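Local coordinates for chromosome-partitioning protein Spo0J (Thermus thermophilus HB27, PDB 1VZ0), which binds the plasmid centromere-like site parS, stimulates the ATPase Soj and is probably involved in chromosome partitioning, at residues E103-A108 with L131-T136; E138-R143 with S149-A154; G171-G176 with K194-K199. One frame throughout, in Å; residues are numbered along the deposited sequence.

Contact 1: E103-A108 with L131-T136; sequences EALELA and LEMGLT
Leu105 CD1 lies 3.7 Å from Met133 SD, the start of a small apolar contact. The thioether is bent at its last torsion (chi3 53°), which turns CE across to Glu106 CB, 3.8 Å away, so sulfur and terminal methyl serve different residues of helix 101-114.

A second kind of contact sets a carboxylate against methyl groups: that of Glu106 rests on Leu135. Its chain is extended, with CG opposite the backbone N (chi1 173°), and carries OE1 to 3.7 Å from Leu135 CD2, while OE2 stands 4.0 Å from Leu135 CD1. The strong partner of OE1 is elsewhere: it forms a salt bridge with Arg143 NH1.

The backbone brings Met133 and Leu135 round to the same neighbour. Helix 120-132 ends in a Schellman motif at Gly134, whose N donates to Leu131 O (2.8 Å), and the nearest CA pair, Glu106 and Met133, is 8.0 Å apart. The contact thus links helix 101-114 of the ParB N-terminal domain to the HTH domain. The segments meet through apolar and carboxylate-to-methyl contacts alone, and the Leu135 methyls may partly screen the Glu106 carboxylate, with its partner Arg143, from water.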
loop_
_atom_site.group_PDB
_atom_site.type_symbol
_atom_site.label_atom_id
_atom_site.label_comp_id
_atom_site.label_asym_id
_atom_site.label_seq_id
_atom_site.Cartn_x
_atom_site.Cartn_y
_atom_site.Cartn_z
ATOM N N GLU C 103 4.898 -2.172 -23.537
ATOM C CA GLU C 103 4.456 -3.426 -22.923
ATOM C C GLU C 103 5.021 -3.540 -21.511
ATOM O O GLU C 103 4.353 -4.036 -20.602
ATOM C CB GLU C 103 4.928 -4.648 -23.729
ATOM C CG GLU C 103 4.565 -4.652 -25.213
ATOM C CD GLU C 103 5.070 -5.898 -25.929
ATOM O OE1 GLU C 103 4.364 -6.929 -25.893
ATOM O OE2 GLU C 103 6.180 -5.847 -26.508
ATOM N N ALA C 104 6.264 -3.097 -21.339
ATOM C CA ALA C 104 6.924 -3.167 -20.045
ATOM C C ALA C 104 6.167 -2.315 -19.035
ATOM O O ALA C 104 6.004 -2.702 -17.877
ATOM C CB ALA C 104 8.358 -2.697 -20.161
ATOM N N LEU C 105 5.705 -1.155 -19.485
ATOM C CA LEU C 105 4.954 -0.253 -18.623
ATOM C C LEU C 105 3.614 -0.892 -18.286
ATOM O O LEU C 105 3.178 -0.885 -17.136
ATOM C CB LEU C 105 4.707 1.073 -19.330
ATOM C CG LEU C 105 4.752 2.344 -18.483
ATOM C CD1 LEU C 105 3.987 3.437 -19.219
ATOM C CD2 LEU C 105 4.145 2.108 -17.108
ATOM N N GLU C 106 2.962 -1.437 -19.306
ATOM C CA GLU C 106 1.680 -2.088 -19.121
ATOM C C GLU C 106 1.837 -3.221 -18.098
ATOM O O GLU C 106 0.996 -3.390 -17.214
ATOM C CB GLU C 106 1.172 -2.618 -20.468
ATOM C CG GLU C 106 -0.093 -3.471 -20.393
ATOM C CD GLU C 106 -0.664 -3.822 -21.770
ATOM O OE1 GLU C 106 -1.567 -4.689 -21.841
ATOM O OE2 GLU C 106 -0.216 -3.230 -22.777
ATOM N N LEU C 107 2.921 -3.984 -18.202
ATOM C CA LEU C 107 3.142 -5.073 -17.262
ATOM C C LEU C 107 3.366 -4.522 -15.857
ATOM O O LEU C 107 2.871 -5.077 -14.882
ATOM C CB LEU C 107 4.342 -5.929 -17.683
ATOM C CG LEU C 107 4.110 -6.926 -18.825
ATOM C CD1 LEU C 107 5.427 -7.613 -19.164
ATOM C CD2 LEU C 107 3.052 -7.952 -18.423
ATOM N N ALA C 108 4.109 -3.428 -15.751
ATOM C CA ALA C 108 4.371 -2.841 -14.441
ATOM C C ALA C 108 3.064 -2.395 -13.790
ATOM O O ALA C 108 2.843 -2.614 -12.599
ATOM C CB ALA C 108 5.322 -1.661 -14.565
ATOM N N LEU C 131 -5.643 3.108 -19.737
ATOM C CA LEU C 131 -6.505 3.708 -20.749
ATOM C C LEU C 131 -5.707 4.714 -21.572
ATOM O O LEU C 131 -5.834 4.770 -22.795
ATOM C CB LEU C 131 -7.688 4.439 -20.104
ATOM C CG LEU C 131 -8.773 3.649 -19.384
ATOM C CD1 LEU C 131 -9.838 4.620 -18.880
ATOM C CD2 LEU C 131 -9.377 2.629 -20.328
ATOM N N GLU C 132 -4.896 5.518 -20.887
ATOM C CA GLU C 132 -4.087 6.531 -21.551
ATOM C C GLU C 132 -3.084 5.900 -22.499
ATOM O O GLU C 132 -2.570 6.555 -23.406
ATOM C CB GLU C 132 -3.357 7.387 -20.517
ATOM C CG GLU C 132 -4.265 8.351 -19.784
ATOM C CD GLU C 132 -3.586 9.013 -18.611
ATOM O OE1 GLU C 132 -4.202 9.919 -18.011
ATOM O OE2 GLU C 132 -2.444 8.628 -18.279
ATOM N N MET C 133 -2.808 4.622 -22.286
ATOM C CA MET C 133 -1.875 3.911 -23.134
ATOM C C MET C 133 -2.593 3.296 -24.330
ATOM O O MET C 133 -1.980 2.633 -25.158
ATOM C CB MET C 133 -1.149 2.843 -22.321
ATOM C CG MET C 133 -0.039 3.415 -21.468
ATOM S SD MET C 133 0.752 2.189 -20.464
ATOM C CE MET C 133 1.176 0.938 -21.713
ATOM N N GLY C 134 -3.898 3.521 -24.419
ATOM C CA GLY C 134 -4.646 2.989 -25.542
ATOM C C GLY C 134 -5.579 1.825 -25.266
ATOM O O GLY C 134 -6.367 1.453 -26.138
ATOM N N LEU C 135 -5.509 1.239 -24.075
ATOM C CA LEU C 135 -6.388 0.119 -23.764
ATOM C C LEU C 135 -7.819 0.539 -23.493
ATOM O O LEU C 135 -8.108 1.709 -23.230
ATOM C CB LEU C 135 -5.884 -0.671 -22.560
ATOM C CG LEU C 135 -4.717 -1.628 -22.785
ATOM C CD1 LEU C 135 -3.444 -0.838 -23.026
ATOM C CD2 LEU C 135 -4.564 -2.529 -21.571
ATOM N N THR C 136 -8.706 -0.447 -23.561
ATOM C CA THR C 136 -10.122 -0.247 -23.321
ATOM C C THR C 136 -10.410 -0.833 -21.953
ATOM O O THR C 136 -9.638 -1.653 -21.444
ATOM C CB THR C 136 -10.980 -1.011 -24.341
ATOM O OG1 THR C 136 -10.385 -0.910 -25.637
ATOM C CG2 THR C 136 -12.391 -0.427 -24.391
#

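Contact 2: E138-R143 with S149-A154; sequences EEVARR and STVANA
No flat group stands between Ala141 and Val151: the faces that meet are methyls and the helix backbone beneath them. Val151 CG2 is 4.0 Å from Ala141 CB and just as far from Ala141 CA, so this branch rests over the small alanine, against the body of its helix. The other branch, CG1, faces Val140 CG1 at a looser 4.2 Å. With CG1 opposite the backbone N (chi1 174°), the two methyls of Val151 divide between successive residues of the first helix. From helix 120-132, Tyr127 touches Val140, Val151 and Ala154, and so spans both segments, while Leu130 touches Val140.

Alanine at the closest point lets the helices come near, with Ala141 CA and Val151 CA 6.5 Å apart. These are the two helices of the inferred helix-turn-helix motif, 137-144 and 148-156, and the buried alanine and valines help set the second, which in this motif usually enters the DNA groove, against the first.

Both helices are regular here, as Arg142 N to Glu138 O (2.8 Å) and Asn153 N to Ser149 O (2.9 Å) attest. Glu139 OE1 accepts from Thr136 N, at the N-cap position of helix 137-144; the Thr136 side chain makes no capping bond, which leaves the reciprocal capping box unformed. Away from Val151, the side chain of Arg143 packs on Leu107 and Val110 of helix 101-114.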
loop_
_atom_site.group_PDB
_atom_site.type_symbol
_atom_site.label_atom_id
_atom_site.label_comp_id
_atom_site.label_asym_id
_atom_site.label_seq_id
_atom_site.Cartn_x
_atom_site.Cartn_y
_atom_site.Cartn_z
ATOM N N GLU C 138 -12.427 -2.939 -21.274
ATOM C CA GLU C 138 -12.570 -4.371 -21.497
ATOM C C GLU C 138 -11.232 -5.087 -21.351
ATOM O O GLU C 138 -11.107 -6.031 -20.569
ATOM C CB GLU C 138 -13.150 -4.635 -22.893
ATOM C CG GLU C 138 -14.569 -4.094 -23.126
ATOM C CD GLU C 138 -14.619 -2.582 -23.338
ATOM O OE1 GLU C 138 -14.289 -1.825 -22.402
ATOM O OE2 GLU C 138 -14.992 -2.148 -24.449
ATOM N N GLU C 139 -10.235 -4.636 -22.107
ATOM C CA GLU C 139 -8.900 -5.232 -22.069
ATOM C C GLU C 139 -8.289 -5.034 -20.688
ATOM O O GLU C 139 -7.614 -5.921 -20.159
ATOM C CB GLU C 139 -8.004 -4.576 -23.118
ATOM C CG GLU C 139 -8.721 -4.264 -24.415
ATOM C CD GLU C 139 -7.832 -3.556 -25.411
ATOM O OE1 GLU C 139 -7.193 -2.552 -25.029
ATOM O OE2 GLU C 139 -7.780 -3.998 -26.580
ATOM N N VAL C 140 -8.520 -3.851 -20.124
ATOM C CA VAL C 140 -8.028 -3.511 -18.795
ATOM C C VAL C 140 -8.635 -4.506 -17.813
ATOM O O VAL C 140 -7.925 -5.147 -17.036
ATOM C CB VAL C 140 -8.465 -2.083 -18.396
ATOM C CG1 VAL C 140 -8.154 -1.826 -16.928
ATOM C CG2 VAL C 140 -7.768 -1.064 -19.277
ATOM N N ALA C 141 -9.958 -4.629 -17.866
ATOM C CA ALA C 141 -10.692 -5.537 -16.995
ATOM C C ALA C 141 -10.160 -6.953 -17.154
ATOM O O ALA C 141 -9.948 -7.668 -16.173
ATOM C CB ALA C 141 -12.177 -5.494 -17.330
ATOM N N ARG C 142 -9.950 -7.352 -18.402
ATOM C CA ARG C 142 -9.433 -8.677 -18.697
ATOM C C ARG C 142 -8.055 -8.837 -18.086
ATOM O O ARG C 142 -7.816 -9.748 -17.296
ATOM C CB ARG C 142 -9.356 -8.891 -20.210
ATOM C CG ARG C 142 -10.715 -8.987 -20.871
ATOM C CD ARG C 142 -10.611 -9.195 -22.369
ATOM N NE ARG C 142 -11.911 -9.547 -22.932
ATOM C CZ ARG C 142 -12.131 -9.804 -24.216
ATOM N NH1 ARG C 142 -13.353 -10.120 -24.628
ATOM N NH2 ARG C 142 -11.134 -9.742 -25.089
ATOM N N ARG C 143 -7.151 -7.938 -18.447
ATOM C CA ARG C 143 -5.794 -7.999 -17.939
ATOM C C ARG C 143 -5.737 -8.042 -16.411
ATOM O O ARG C 143 -4.747 -8.501 -15.842
ATOM C CB ARG C 143 -4.986 -6.813 -18.470
ATOM C CG ARG C 143 -3.722 -7.227 -19.208
ATOM C CD ARG C 143 -2.806 -8.035 -18.295
ATOM N NE ARG C 143 -1.664 -8.608 -19.000
ATOM C CZ ARG C 143 -0.763 -7.901 -19.675
ATOM N NH1 ARG C 143 -0.868 -6.581 -19.744
ATOM N NH2 ARG C 143 0.247 -8.516 -20.278
ATOM N N SER C 149 -17.636 -2.942 -15.382
ATOM C CA SER C 149 -18.310 -2.016 -14.481
ATOM C C SER C 149 -17.429 -1.693 -13.277
ATOM O O SER C 149 -17.465 -0.578 -12.759
ATOM C CB SER C 149 -19.641 -2.605 -14.005
ATOM O OG SER C 149 -19.428 -3.766 -13.223
ATOM N N THR C 150 -16.643 -2.665 -12.828
ATOM C CA THR C 150 -15.755 -2.438 -11.696
ATOM C C THR C 150 -14.704 -1.393 -12.062
ATOM O O THR C 150 -14.353 -0.539 -11.248
ATOM C CB THR C 150 -15.037 -3.731 -11.270
ATOM O OG1 THR C 150 -15.994 -4.663 -10.756
ATOM C CG2 THR C 150 -14.006 -3.442 -10.190
ATOM N N VAL C 151 -14.208 -1.466 -13.292
ATOM C CA VAL C 151 -13.206 -0.523 -13.775
ATOM C C VAL C 151 -13.794 0.873 -13.943
ATOM O O VAL C 151 -13.180 1.864 -13.541
ATOM C CB VAL C 151 -12.626 -0.979 -15.128
ATOM C CG1 VAL C 151 -11.685 0.081 -15.688
ATOM C CG2 VAL C 151 -11.898 -2.289 -14.947
ATOM N N ALA C 152 -14.980 0.948 -14.537
ATOM C CA ALA C 152 -15.640 2.231 -14.759
ATOM C C ALA C 152 -15.930 2.916 -13.427
ATOM O O ALA C 152 -15.737 4.125 -13.280
ATOM C CB ALA C 152 -16.940 2.032 -15.545
ATOM N N ASN C 153 -16.395 2.138 -12.457
ATOM C CA ASN C 153 -16.701 2.673 -11.138
ATOM C C ASN C 153 -15.467 3.182 -10.411
ATOM O O ASN C 153 -15.538 4.181 -9.697
ATOM C CB ASN C 153 -17.401 1.622 -10.283
ATOM C CG ASN C 153 -18.905 1.673 -10.433
ATOM O OD1 ASN C 153 -19.439 1.537 -11.538
ATOM N ND2 ASN C 153 -19.599 1.881 -9.317
ATOM N N ALA C 154 -14.342 2.494 -10.577
ATOM C CA ALA C 154 -13.111 2.930 -9.931
ATOM C C ALA C 154 -12.651 4.253 -10.547
ATOM O O ALA C 154 -12.275 5.170 -9.826
ATOM C CB ALA C 154 -12.028 1.881 -10.076
#

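Contact 3: G171-G176 with K194-K199; sequences GEITAG and KEILEK
Glu172 and Leu197 mark the closest backbone approach, with their CA atoms 7.3 Å apart, where a short helix-to-helix linker passes helix 189-199. Gly171 ends helix 162-169 in a Schellman motif with positive phi, and Thr174 is the N-cap of helix 175-183. Its OG1 accepts from Gly176 N in a weak, bent bond (N-H...O angle 121°) and also from His177 N. Both segments belong to the all-helical part of the ParB HTH domain that follows the helix-turn-helix motif.

Between the two caps, Ile173 points into the core. Its CG1 sits between the backbone N and the carbonyl carbon (chi1 65°), which leaves CG2 opposite the carbonyl carbon and directed at the helix. That methyl meets Leu197 CD2 at 3.6 Å and Ile196 CG2 at 4.0 Å, the chains of the two isoleucines crossing at about a right angle. Leu197 CD2 also touches Glu172 CB, 3.9 Å away. Ile196 reaches on to His177 and Leu181, tying the linker core to helix 175-183.

The Glu172 carboxylate also borders Leu197 CD2, but its polar partners lie outside the two segments: OE1 forms a salt bridge with Arg170, and OE2 a weak hydrogen bond with Gln61 of the second subunit, which also packs on Leu197. Polar contact between the segments goes through one water, which donates to Glu172 O (3.2 Å) and to Ile196 O (3.3 Å). Within helix 189-199, Lys199 NZ forms a salt bridge with Glu195 OE1 one turn back, at 3.1 Å, approaching the syn side of the carboxylate 16° out of its plane.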
loop_
_atom_site.group_PDB
_atom_site.type_symbol
_atom_site.label_atom_id
_atom_site.label_comp_id
_atom_site.label_asym_id
_atom_site.label_seq_id
_atom_site.Cartn_x
_atom_site.Cartn_y
_atom_site.Cartn_z
ATOM N N GLY C 171 -8.437 5.751 5.145
ATOM C CA GLY C 171 -9.446 4.894 5.736
ATOM C C GLY C 171 -10.403 5.667 6.627
ATOM O O GLY C 171 -11.132 5.063 7.398
ATOM N N GLU C 172 -10.400 6.994 6.530
ATOM C CA GLU C 172 -11.306 7.828 7.315
ATOM C C GLU C 172 -12.728 7.758 6.747
ATOM O O GLU C 172 -13.687 8.011 7.462
ATOM C CB GLU C 172 -10.812 9.274 7.346
ATOM C CG GLU C 172 -9.556 9.466 8.175
ATOM C CD GLU C 172 -8.994 10.876 8.093
ATOM O OE1 GLU C 172 -7.940 11.130 8.714
ATOM O OE2 GLU C 172 -9.605 11.728 7.412
ATOM N N ILE C 173 -12.857 7.440 5.456
ATOM C CA ILE C 173 -14.173 7.271 4.817
ATOM C C ILE C 173 -14.105 6.022 3.937
ATOM O O ILE C 173 -13.016 5.512 3.651
ATOM C CB ILE C 173 -14.605 8.475 3.934
ATOM C CG1 ILE C 173 -13.666 8.629 2.743
ATOM C CG2 ILE C 173 -14.648 9.759 4.765
ATOM C CD1 ILE C 173 -14.043 9.809 1.810
ATOM N N THR C 174 -15.254 5.526 3.502
ATOM C CA THR C 174 -15.281 4.323 2.682
ATOM C C THR C 174 -15.521 4.633 1.213
ATOM O O THR C 174 -15.800 5.769 0.841
ATOM C CB THR C 174 -16.413 3.361 3.131
ATOM O OG1 THR C 174 -17.686 3.945 2.812
ATOM C CG2 THR C 174 -16.349 3.109 4.643
ATOM N N ALA C 175 -15.432 3.600 0.384
ATOM C CA ALA C 175 -15.669 3.755 -1.042
ATOM C C ALA C 175 -17.107 4.239 -1.211
ATOM O O ALA C 175 -17.431 4.978 -2.147
ATOM C CB ALA C 175 -15.477 2.425 -1.746
ATOM N N GLY C 176 -17.959 3.815 -0.284
ATOM C CA GLY C 176 -19.350 4.203 -0.325
ATOM C C GLY C 176 -19.525 5.690 -0.084
ATOM O O GLY C 176 -20.340 6.334 -0.743
ATOM N N LYS C 194 -16.461 17.270 4.871
ATOM C CA LYS C 194 -16.359 17.749 6.244
ATOM C C LYS C 194 -17.499 17.198 7.092
ATOM O O LYS C 194 -17.268 16.692 8.187
ATOM C CB LYS C 194 -16.372 19.284 6.293
ATOM C CG LYS C 194 -15.093 19.944 5.795
ATOM C CD LYS C 194 -15.160 21.466 5.917
ATOM C CE LYS C 194 -15.364 21.899 7.370
ATOM N NZ LYS C 194 -15.483 23.379 7.519
ATOM N N GLU C 195 -18.727 17.297 6.585
ATOM C CA GLU C 195 -19.888 16.798 7.314
ATOM C C GLU C 195 -19.685 15.342 7.708
ATOM O O GLU C 195 -19.898 14.961 8.858
ATOM C CB GLU C 195 -21.152 16.921 6.459
ATOM C CG GLU C 195 -21.667 18.338 6.311
ATOM C CD GLU C 195 -22.194 18.907 7.621
ATOM O OE1 GLU C 195 -23.201 18.379 8.139
ATOM O OE2 GLU C 195 -21.605 19.880 8.135
ATOM N N ILE C 196 -19.265 14.528 6.749
ATOM C CA ILE C 196 -19.048 13.115 7.011
ATOM C C ILE C 196 -18.000 12.890 8.094
ATOM O O ILE C 196 -18.216 12.117 9.029
ATOM C CB ILE C 196 -18.599 12.376 5.743
ATOM C CG1 ILE C 196 -19.711 12.431 4.694
ATOM C CG2 ILE C 196 -18.205 10.932 6.096
ATOM C CD1 ILE C 196 -19.348 11.757 3.371
ATOM N N LEU C 197 -16.863 13.565 7.964
ATOM C CA LEU C 197 -15.781 13.421 8.927
ATOM C C LEU C 197 -16.135 13.935 10.317
ATOM O O LEU C 197 -15.911 13.247 11.317
ATOM C CB LEU C 197 -14.531 14.139 8.427
ATOM C CG LEU C 197 -13.955 13.574 7.126
ATOM C CD1 LEU C 197 -12.754 14.404 6.691
ATOM C CD2 LEU C 197 -13.557 12.104 7.334
ATOM N N GLU C 198 -16.693 15.138 10.381
ATOM C CA GLU C 198 -17.048 15.732 11.657
ATOM C C GLU C 198 -18.087 14.951 12.430
ATOM O O GLU C 198 -17.995 14.839 13.651
ATOM C CB GLU C 198 -17.563 17.154 11.463
ATOM C CG GLU C 198 -16.497 18.154 11.105
ATOM C CD GLU C 198 -17.043 19.561 11.010
ATOM O OE1 GLU C 198 -16.244 20.482 10.743
ATOM O OE2 GLU C 198 -18.267 19.747 11.205
ATOM N N LYS C 199 -19.072 14.409 11.723
ATOM C CA LYS C 199 -20.154 13.682 12.378
ATOM C C LYS C 199 -20.113 12.154 12.310
ATOM O O LYS C 199 -21.004 11.489 12.839
ATOM C CB LYS C 199 -21.492 14.201 11.843
ATOM C CG LYS C 199 -21.633 15.708 11.990
ATOM C CD LYS C 199 -22.904 16.248 11.353
ATOM C CE LYS C 199 -23.026 17.751 11.591
ATOM N NZ LYS C 199 -24.285 18.317 11.026
HETATM O O HOH W 1 -16.137 9.577 8.733
#

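Overall arrangement
The three contacts follow one another along the chain, neither nested nor crossed. Contact 1, the first, closes a loop that contains most of helix 120-132 and brings that helix's end back to helix 101-114. Contact 2 then closes the much shorter turn between helices 137-144 and 148-156. These two adjoin, their centres 13 Å apart: the salt bridge from Glu106 OE1 to Arg143 NH1 (2.9 Å) joins them, and Leu135 CB packs on Val140 CG2 at 3.8 Å. Contact 3 closes the loop through helix 175-183, across the chain's centre from contact 1, with centres about 33 Å apart. Contacts 1 and 3 both touch the second subunit; contact 2 does not.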